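Local coordinates for protein SsfS6 (Streptomyces sp. SF2575, PDB 4FZR) that is a GT-B-fold protein of the erythromycin biosynthesis protein CIII-like family, built from two Rossmann-like domains, at residues W147-I152 and P181-S186; T129-L134 and L159-G164. All coordinates share one frame; numbering follows the deposited sequence.

Contact 1: residues W147-I152 and P181-S186; sequences WIEQSI and PDPLLS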
ATOM      1  N   TRP A 147      20.448   9.904   4.893  1.00 35.91           N
ATOM      2  CA  TRP A 147      19.823   8.705   4.347  1.00 32.05           C
ATOM      3  C   TRP A 147      19.584   7.670   5.439  1.00 26.26           C
ATOM      4  O   TRP A 147      20.241   7.684   6.477  1.00 31.70           O
ATOM      5  CB  TRP A 147      20.658   8.113   3.203  1.00 27.35           C
ATOM      6  CG  TRP A 147      21.994   7.590   3.616  1.00 31.97           C
ATOM      7  CD1 TRP A 147      23.102   8.323   3.925  1.00 33.13           C
ATOM      8  CD2 TRP A 147      22.372   6.214   3.748  1.00 34.44           C
ATOM      9  NE1 TRP A 147      24.145   7.490   4.248  1.00 31.88           N
ATOM     10  CE2 TRP A 147      23.723   6.190   4.148  1.00 32.28           C
ATOM     11  CE3 TRP A 147      21.698   5.002   3.571  1.00 31.89           C
ATOM     12  CZ2 TRP A 147      24.414   5.000   4.374  1.00 33.61           C
ATOM     13  CZ3 TRP A 147      22.384   3.821   3.798  1.00 29.54           C
ATOM     14  CH2 TRP A 147      23.729   3.829   4.194  1.00 29.02           C
ATOM     15  N   ILE A 148      18.628   6.782   5.198  1.00 22.14           N
ATOM     16  CA  ILE A 148      18.272   5.756   6.164  1.00 27.23           C
ATOM     17  C   ILE A 148      18.529   4.382   5.567  1.00 28.81           C
ATOM     18  O   ILE A 148      18.247   4.138   4.393  1.00 25.12           O
ATOM     19  CB  ILE A 148      16.803   5.884   6.591  1.00 20.47           C
ATOM     20  CG1 ILE A 148      16.621   7.144   7.435  1.00 34.04           C
ATOM     21  CG2 ILE A 148      16.362   4.663   7.382  1.00 27.44           C
ATOM     22  CD1 ILE A 148      15.354   7.886   7.139  1.00 42.78           C
ATOM     23  N   GLU A 149      19.070   3.494   6.391  1.00 29.97           N
ATOM     24  CA  GLU A 149      19.456   2.163   5.955  1.00 26.67           C
ATOM     25  C   GLU A 149      18.564   1.131   6.628  1.00 22.91           C
ATOM     26  O   GLU A 149      18.515   1.056   7.853  1.00 30.07           O
ATOM     27  CB  GLU A 149      20.920   1.914   6.331  1.00 30.24           C
ATOM     28  CG  GLU A 149      21.463   0.546   5.945  1.00 37.28           C
ATOM     29  CD  GLU A 149      22.865   0.304   6.486  1.00 40.87           C
ATOM     30  OE1 GLU A 149      23.046   0.357   7.721  1.00 37.72           O
ATOM     31  OE2 GLU A 149      23.789   0.065   5.679  1.00 41.67           O
ATOM     32  N   GLN A 150      17.847   0.345   5.830  1.00 20.23           N
ATOM     33  CA  GLN A 150      17.075  -0.767   6.374  1.00 20.81           C
ATOM     34  C   GLN A 150      17.661  -2.108   5.946  1.00 24.56           C
ATOM     35  O   GLN A 150      17.920  -2.340   4.766  1.00 24.10           O
ATOM     36  CB  GLN A 150      15.604  -0.700   5.954  1.00 18.40           C
ATOM     37  CG  GLN A 150      14.752  -1.756   6.654  1.00 21.19           C
ATOM     38  CD  GLN A 150      13.354  -1.900   6.079  1.00 28.18           C
ATOM     39  OE1 GLN A 150      12.663  -0.912   5.828  1.00 26.88           O
ATOM     40  NE2 GLN A 150      12.928  -3.143   5.875  1.00 30.18           N
ATOM     41  N   SER A 151      17.869  -2.985   6.922  1.00 20.85           N
ATOM     42  CA  SER A 151      18.235  -4.366   6.649  1.00 33.11           C
ATOM     43  C   SER A 151      16.983  -5.161   6.302  1.00 31.87           C
ATOM     44  O   SER A 151      15.961  -5.045   6.976  1.00 37.91           O
ATOM     45  CB  SER A 151      18.922  -4.996   7.861  1.00 20.52           C
ATOM     46  OG  SER A 151      18.941  -6.407   7.750  1.00 41.21           O
ATOM     47  N   ILE A 152      17.067  -5.965   5.250  1.00 30.09           N
ATOM     48  CA  ILE A 152      15.944  -6.788   4.827  1.00 28.66           C
ATOM     49  C   ILE A 152      16.306  -8.262   5.002  1.00 33.92           C
ATOM     50  O   ILE A 152      15.695  -9.140   4.392  1.00 31.92           O
ATOM     51  CB  ILE A 152      15.563  -6.495   3.358  1.00 36.48           C
ATOM     52  CG1 ILE A 152      16.767  -6.722   2.440  1.00 25.52           C
ATOM     53  CG2 ILE A 152      15.059  -5.056   3.213  1.00 24.56           C
ATOM     54  CD1 ILE A 152      16.415  -6.793   0.981  1.00 28.77           C
ATOM     55  N   PRO A 181      28.934   8.648   3.778  1.00 44.62           N
ATOM     56  CA  PRO A 181      28.575   9.243   5.065  1.00 44.46           C
ATOM     57  C   PRO A 181      27.610   8.327   5.804  1.00 41.30           C
ATOM     58  O   PRO A 181      26.827   7.627   5.164  1.00 43.80           O
ATOM     59  CB  PRO A 181      27.907  10.571   4.676  1.00 34.42           C
ATOM     60  CG  PRO A 181      27.561  10.438   3.226  1.00 45.01           C
ATOM     61  CD  PRO A 181      28.566   9.505   2.639  1.00 38.70           C
ATOM     62  N   ASP A 182      27.677   8.314   7.128  1.00 40.98           N
ATOM     63  CA  ASP A 182      26.856   7.399   7.903  1.00 37.23           C
ATOM     64  C   ASP A 182      25.368   7.661   7.723  1.00 38.06           C
ATOM     65  O   ASP A 182      24.948   8.796   7.491  1.00 34.98           O
ATOM     66  CB  ASP A 182      27.222   7.473   9.381  1.00 44.66           C
ATOM     67  CG  ASP A 182      28.515   6.755   9.685  1.00 49.45           C
ATOM     68  OD1 ASP A 182      29.341   6.611   8.757  1.00 53.49           O
ATOM     69  OD2 ASP A 182      28.704   6.331  10.843  1.00 54.29           O
ATOM     70  N   PRO A 183      24.564   6.596   7.814  1.00 40.63           N
ATOM     71  CA  PRO A 183      23.112   6.759   7.723  1.00 31.70           C
ATOM     72  C   PRO A 183      22.552   7.449   8.959  1.00 32.61           C
ATOM     73  O   PRO A 183      23.087   7.270  10.052  1.00 34.58           O
ATOM     74  CB  PRO A 183      22.603   5.318   7.636  1.00 31.15           C
ATOM     75  CG  PRO A 183      23.676   4.495   8.279  1.00 30.15           C
ATOM     76  CD  PRO A 183      24.958   5.180   7.924  1.00 26.65           C
ATOM     77  N   LEU A 184      21.500   8.239   8.779  1.00 32.22           N
ATOM     78  CA  LEU A 184      20.794   8.843   9.898  1.00 31.04           C
ATOM     79  C   LEU A 184      20.374   7.743  10.871  1.00 35.46           C
ATOM     80  O   LEU A 184      20.664   7.802  12.066  1.00 40.43           O
ATOM     81  CB  LEU A 184      19.562   9.592   9.388  1.00 39.68           C
ATOM     82  CG  LEU A 184      18.863  10.550  10.352  1.00 37.56           C
ATOM     83  CD1 LEU A 184      19.738  11.760  10.637  1.00 46.05           C
ATOM     84  CD2 LEU A 184      17.516  10.971   9.784  1.00 35.22           C
ATOM     85  N   LEU A 185      19.676   6.744  10.338  1.00 37.75           N
ATOM     86  CA  LEU A 185      19.307   5.548  11.083  1.00 26.72           C
ATOM     87  C   LEU A 185      19.823   4.324  10.349  1.00 26.08           C
ATOM     88  O   LEU A 185      19.871   4.304   9.122  1.00 28.24           O
ATOM     89  CB  LEU A 185      17.787   5.431  11.194  1.00 39.69           C
ATOM     90  CG  LEU A 185      17.065   6.056  12.385  1.00 45.36           C
ATOM     91  CD1 LEU A 185      15.621   5.582  12.401  1.00 36.01           C
ATOM     92  CD2 LEU A 185      17.757   5.702  13.688  1.00 43.00           C
ATOM     93  N   SER A 186      20.204   3.301  11.101  1.00 29.13           N
ATOM     94  CA  SER A 186      20.534   2.014  10.512  1.00 28.24           C
ATOM     95  C   SER A 186      19.662   0.959  11.173  1.00 33.51           C
ATOM     96  O   SER A 186      19.840   0.631  12.345  1.00 40.82           O
ATOM     97  CB  SER A 186      22.013   1.681  10.684  1.00 34.38           C
ATOM     98  OG  SER A 186      22.294   0.393  10.158  1.00 31.19           O
TER
HETATM   99  O   HOH W   1      23.026  10.251   6.952  1.00 40.09           O
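Two neighbouring parallel strands of the N-terminal Rossmann-like sheet, 147-150 and 185-188, pair here, and the loop leading into the second strand folds over Trp-147. Pro-183 lies flat on the indole: its CB stands 3.7 Å from the centroid of the six-membered ring of Trp-147, only 10° off the normal, a CH-pi contact, and its CD reaches CZ2 of the same ring at 3.6 Å. The indole N-H points into the loop, where Trp-147 NE1 donates to Pro-181 O at 2.8 Å; that oxygen sits in the ring plane, while the N-H arrives from above the carbonyl plane. With CG set between the backbone N and carbonyl carbon (chi1 66°), the tryptophan brings face and N-H to the loop together. One water accepts weakly from Trp-147 N and donates to Asp-182 O. Backbone bonds run from Leu-184 N to Trp-147 O (2.7 Å) and from Glu-149 N to Leu-185 O (3.0 Å). Further on, Ser-186 OG gives its proton to Glu-149 OE1 at 2.6 Å; the extended glutamate chain carries its carboxylate there. Ile-148 and Leu-185 point together to the side covered by helix 388-395, whereas helix 135-143 packs against Trp-147 and Pro-181; strand 126-130 flanks strand 147-150 on its other edge.

Contact 2: residues T129-L134 and L159-G164; sequences TETYSL and LIKSAG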
ATOM      1  N   THR A 129      16.666   3.401   1.896  1.00 13.18           N
ATOM      2  CA  THR A 129      17.234   2.373   1.041  1.00 17.65           C
ATOM      3  C   THR A 129      17.526   1.075   1.791  1.00 21.83           C
ATOM      4  O   THR A 129      17.452   1.010   3.018  1.00 20.70           O
ATOM      5  CB  THR A 129      18.535   2.879   0.393  1.00 19.99           C
ATOM      6  OG1 THR A 129      18.929   1.996  -0.663  1.00 23.85           O
ATOM      7  CG2 THR A 129      19.644   2.972   1.427  1.00 20.62           C
ATOM      8  N   GLU A 130      17.847   0.042   1.025  1.00 22.48           N
ATOM      9  CA  GLU A 130      18.202  -1.262   1.563  1.00 25.32           C
ATOM     10  C   GLU A 130      19.728  -1.369   1.639  1.00 24.12           C
ATOM     11  O   GLU A 130      20.434  -0.817   0.798  1.00 24.00           O
ATOM     12  CB  GLU A 130      17.601  -2.350   0.671  1.00 23.18           C
ATOM     13  CG  GLU A 130      18.012  -3.757   1.001  1.00 39.31           C
ATOM     14  CD  GLU A 130      19.122  -4.252   0.100  1.00 37.64           C
ATOM     15  OE1 GLU A 130      19.047  -4.018  -1.125  1.00 34.12           O
ATOM     16  OE2 GLU A 130      20.076  -4.870   0.615  1.00 39.13           O
ATOM     17  N   THR A 131      20.231  -2.063   2.657  1.00 22.42           N
ATOM     18  CA  THR A 131      21.664  -2.044   2.971  1.00 27.75           C
ATOM     19  C   THR A 131      22.608  -2.342   1.795  1.00 26.62           C
ATOM     20  O   THR A 131      23.732  -1.850   1.770  1.00 26.92           O
ATOM     21  CB  THR A 131      22.006  -2.993   4.149  1.00 32.22           C
ATOM     22  OG1 THR A 131      23.429  -3.106   4.276  1.00 38.45           O
ATOM     23  CG2 THR A 131      21.417  -4.373   3.936  1.00 25.97           C
ATOM     24  N   TYR A 132      22.161  -3.135   0.826  1.00 26.42           N
ATOM     25  CA  TYR A 132      22.998  -3.454  -0.334  1.00 28.39           C
ATOM     26  C   TYR A 132      22.653  -2.617  -1.569  1.00 31.82           C
ATOM     27  O   TYR A 132      23.317  -2.731  -2.599  1.00 29.83           O
ATOM     28  CB  TYR A 132      22.909  -4.943  -0.682  1.00 31.68           C
ATOM     29  CG  TYR A 132      23.483  -5.874   0.367  1.00 37.39           C
ATOM     30  CD1 TYR A 132      24.410  -5.426   1.301  1.00 32.73           C
ATOM     31  CD2 TYR A 132      23.100  -7.207   0.415  1.00 38.91           C
ATOM     32  CE1 TYR A 132      24.933  -6.282   2.256  1.00 35.13           C
ATOM     33  CE2 TYR A 132      23.613  -8.067   1.362  1.00 35.07           C
ATOM     34  CZ  TYR A 132      24.529  -7.601   2.280  1.00 42.93           C
ATOM     35  OH  TYR A 132      25.042  -8.461   3.222  1.00 43.89           O
ATOM     36  N   SER A 133      21.615  -1.793  -1.473  1.00 28.16           N
ATOM     37  CA  SER A 133      21.299  -0.834  -2.529  1.00 26.82           C
ATOM     38  C   SER A 133      22.128   0.429  -2.341  1.00 22.58           C
ATOM     39  O   SER A 133      21.666   1.404  -1.749  1.00 24.37           O
ATOM     40  CB  SER A 133      19.812  -0.480  -2.515  1.00 27.61           C
ATOM     41  OG  SER A 133      19.014  -1.604  -2.844  1.00 41.31           O
ATOM     42  N   LEU A 134      23.349   0.408  -2.862  1.00 18.97           N
ATOM     43  CA  LEU A 134      24.320   1.465  -2.597  1.00 25.65           C
ATOM     44  C   LEU A 134      24.099   2.708  -3.457  1.00 26.52           C
ATOM     45  O   LEU A 134      24.828   3.693  -3.332  1.00 27.03           O
ATOM     46  CB  LEU A 134      25.743   0.933  -2.795  1.00 23.57           C
ATOM     47  CG  LEU A 134      26.187  -0.147  -1.806  1.00 27.67           C
ATOM     48  CD1 LEU A 134      27.632  -0.563  -2.073  1.00 33.08           C
ATOM     49  CD2 LEU A 134      26.018   0.340  -0.372  1.00 32.59           C
ATOM     50  N   LEU A 159      30.965  -8.082   4.840  1.00 53.04           N
ATOM     51  CA  LEU A 159      31.863  -8.342   3.718  1.00 54.51           C
ATOM     52  C   LEU A 159      31.247  -7.929   2.387  1.00 50.11           C
ATOM     53  O   LEU A 159      31.943  -7.430   1.499  1.00 44.22           O
ATOM     54  CB  LEU A 159      32.239  -9.824   3.672  1.00 47.95           C
ATOM     55  CG  LEU A 159      33.613 -10.170   4.247  1.00 58.88           C
ATOM     56  CD1 LEU A 159      34.712  -9.619   3.349  1.00 49.36           C
ATOM     57  CD2 LEU A 159      33.758  -9.645   5.671  1.00 61.00           C
ATOM     58  N   ILE A 160      29.943  -8.142   2.248  1.00 46.49           N
ATOM     59  CA  ILE A 160      29.237  -7.770   1.030  1.00 40.41           C
ATOM     60  C   ILE A 160      29.217  -6.252   0.885  1.00 39.10           C
ATOM     61  O   ILE A 160      29.590  -5.712  -0.156  1.00 36.56           O
ATOM     62  CB  ILE A 160      27.790  -8.308   1.025  1.00 39.69           C
ATOM     63  CG1 ILE A 160      27.798  -9.840   1.032  1.00 37.81           C
ATOM     64  CG2 ILE A 160      27.029  -7.781  -0.189  1.00 31.69           C
ATOM     65  CD1 ILE A 160      26.420 -10.476   0.970  1.00 32.04           C
ATOM     66  N   LYS A 161      28.791  -5.571   1.942  1.00 33.40           N
ATOM     67  CA  LYS A 161      28.724  -4.117   1.942  1.00 38.75           C
ATOM     68  C   LYS A 161      30.093  -3.493   1.687  1.00 36.85           C
ATOM     69  O   LYS A 161      30.228  -2.613   0.838  1.00 37.42           O
ATOM     70  CB  LYS A 161      28.152  -3.622   3.273  1.00 35.90           C
ATOM     71  CG  LYS A 161      27.928  -2.121   3.348  1.00 33.69           C
ATOM     72  CD  LYS A 161      26.831  -1.793   4.352  1.00 43.59           C
ATOM     73  CE  LYS A 161      27.282  -0.774   5.384  1.00 40.74           C
ATOM     74  NZ  LYS A 161      26.526  -0.922   6.659  1.00 41.26           N
ATOM     75  N   SER A 162      31.106  -3.952   2.415  1.00 38.18           N
ATOM     76  CA  SER A 162      32.443  -3.381   2.300  1.00 31.31           C
ATOM     77  C   SER A 162      33.058  -3.650   0.930  1.00 30.19           C
ATOM     78  O   SER A 162      33.757  -2.798   0.381  1.00 26.30           O
ATOM     79  CB  SER A 162      33.360  -3.924   3.399  1.00 42.33           C
ATOM     80  OG  SER A 162      33.489  -5.335   3.326  1.00 55.42           O
ATOM     81  N   ALA A 163      32.801  -4.832   0.381  1.00 31.29           N
ATOM     82  CA  ALA A 163      33.297  -5.163  -0.946  1.00 24.52           C
ATOM     83  C   ALA A 163      32.615  -4.262  -1.972  1.00 34.14           C
ATOM     84  O   ALA A 163      33.207  -3.906  -2.991  1.00 29.95           O
ATOM     85  CB  ALA A 163      33.047  -6.626  -1.261  1.00 28.93           C
ATOM     86  N   GLY A 164      31.368  -3.890  -1.688  1.00 34.41           N
ATOM     87  CA  GLY A 164      30.611  -3.012  -2.561  1.00 27.76           C
ATOM     88  C   GLY A 164      31.125  -1.588  -2.525  1.00 28.81           C
ATOM     89  O   GLY A 164      31.280  -0.950  -3.567  1.00 27.79           O
TER
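Tyr-132 packs on Ile-160 where the loop leaving strand 126-130 of the Rossmann-like domain meets helix 158-167. This is mainly an apolar contact. The CG2 methyl of Ile-160 sits over the centre of the tyrosine ring, 3.5 Å from its centroid and 13° off the normal, as a CH-pi contact; Thr-131 CG2 lies over the opposite face, toward the rim. Tyr-132 and Ile-160 cross at about a right angle, and Ile-160 CD1 extends past the ring to the phenol oxygen, Tyr-132 OH, at 3.3 Å. Leu-134 approaches the helix backbone itself, with CD1 3.7 Å from Gly-164 C; the glycine, having no side chain, lets the methyl come this close.

Polar bonds shape the loop and fix the ends of the side chains, but none joins the two segments. A type I turn from Glu-130 to Ser-133 is closed by Ser-133 N to Glu-130 O at 2.7 Å. Within it, Tyr-132 N donates to Glu-130 OE2, from above the carboxylate plane, and Arg-153 forms a salt bridge to the same oxygen. The phenol hydroxyl is hydrogen-bonded to Pro-157 O. Lys-161 bends at chi3 (127°) on its way to a salt bridge with Glu-149, and its CD passes Thr-131 OG1 at 3.6 Å.

Both contacts reach the N-terminal sheet, contact 1 within it and contact 2 at the end of one of its strands; their centres lie about 11 Å apart, and their segments alternate along the chain. Contact 1 joins two strands and is partly buried, with Asp-182 and Leu-184 exposed; contact 2 is buried and sets a post-strand loop against a helix. Both use a CH-pi contact on an aromatic ring, but contact 1 adds backbone and side-chain hydrogen bonds, while none crosses contact 2. Strands 126-130 and 147-150 lie side by side, with Gln-150 N to Thr-129 O at 2.9 Å as a probable hydrogen bond. Glu-149 OE2 also makes a weak hydrogen bond with Thr-131 OG1.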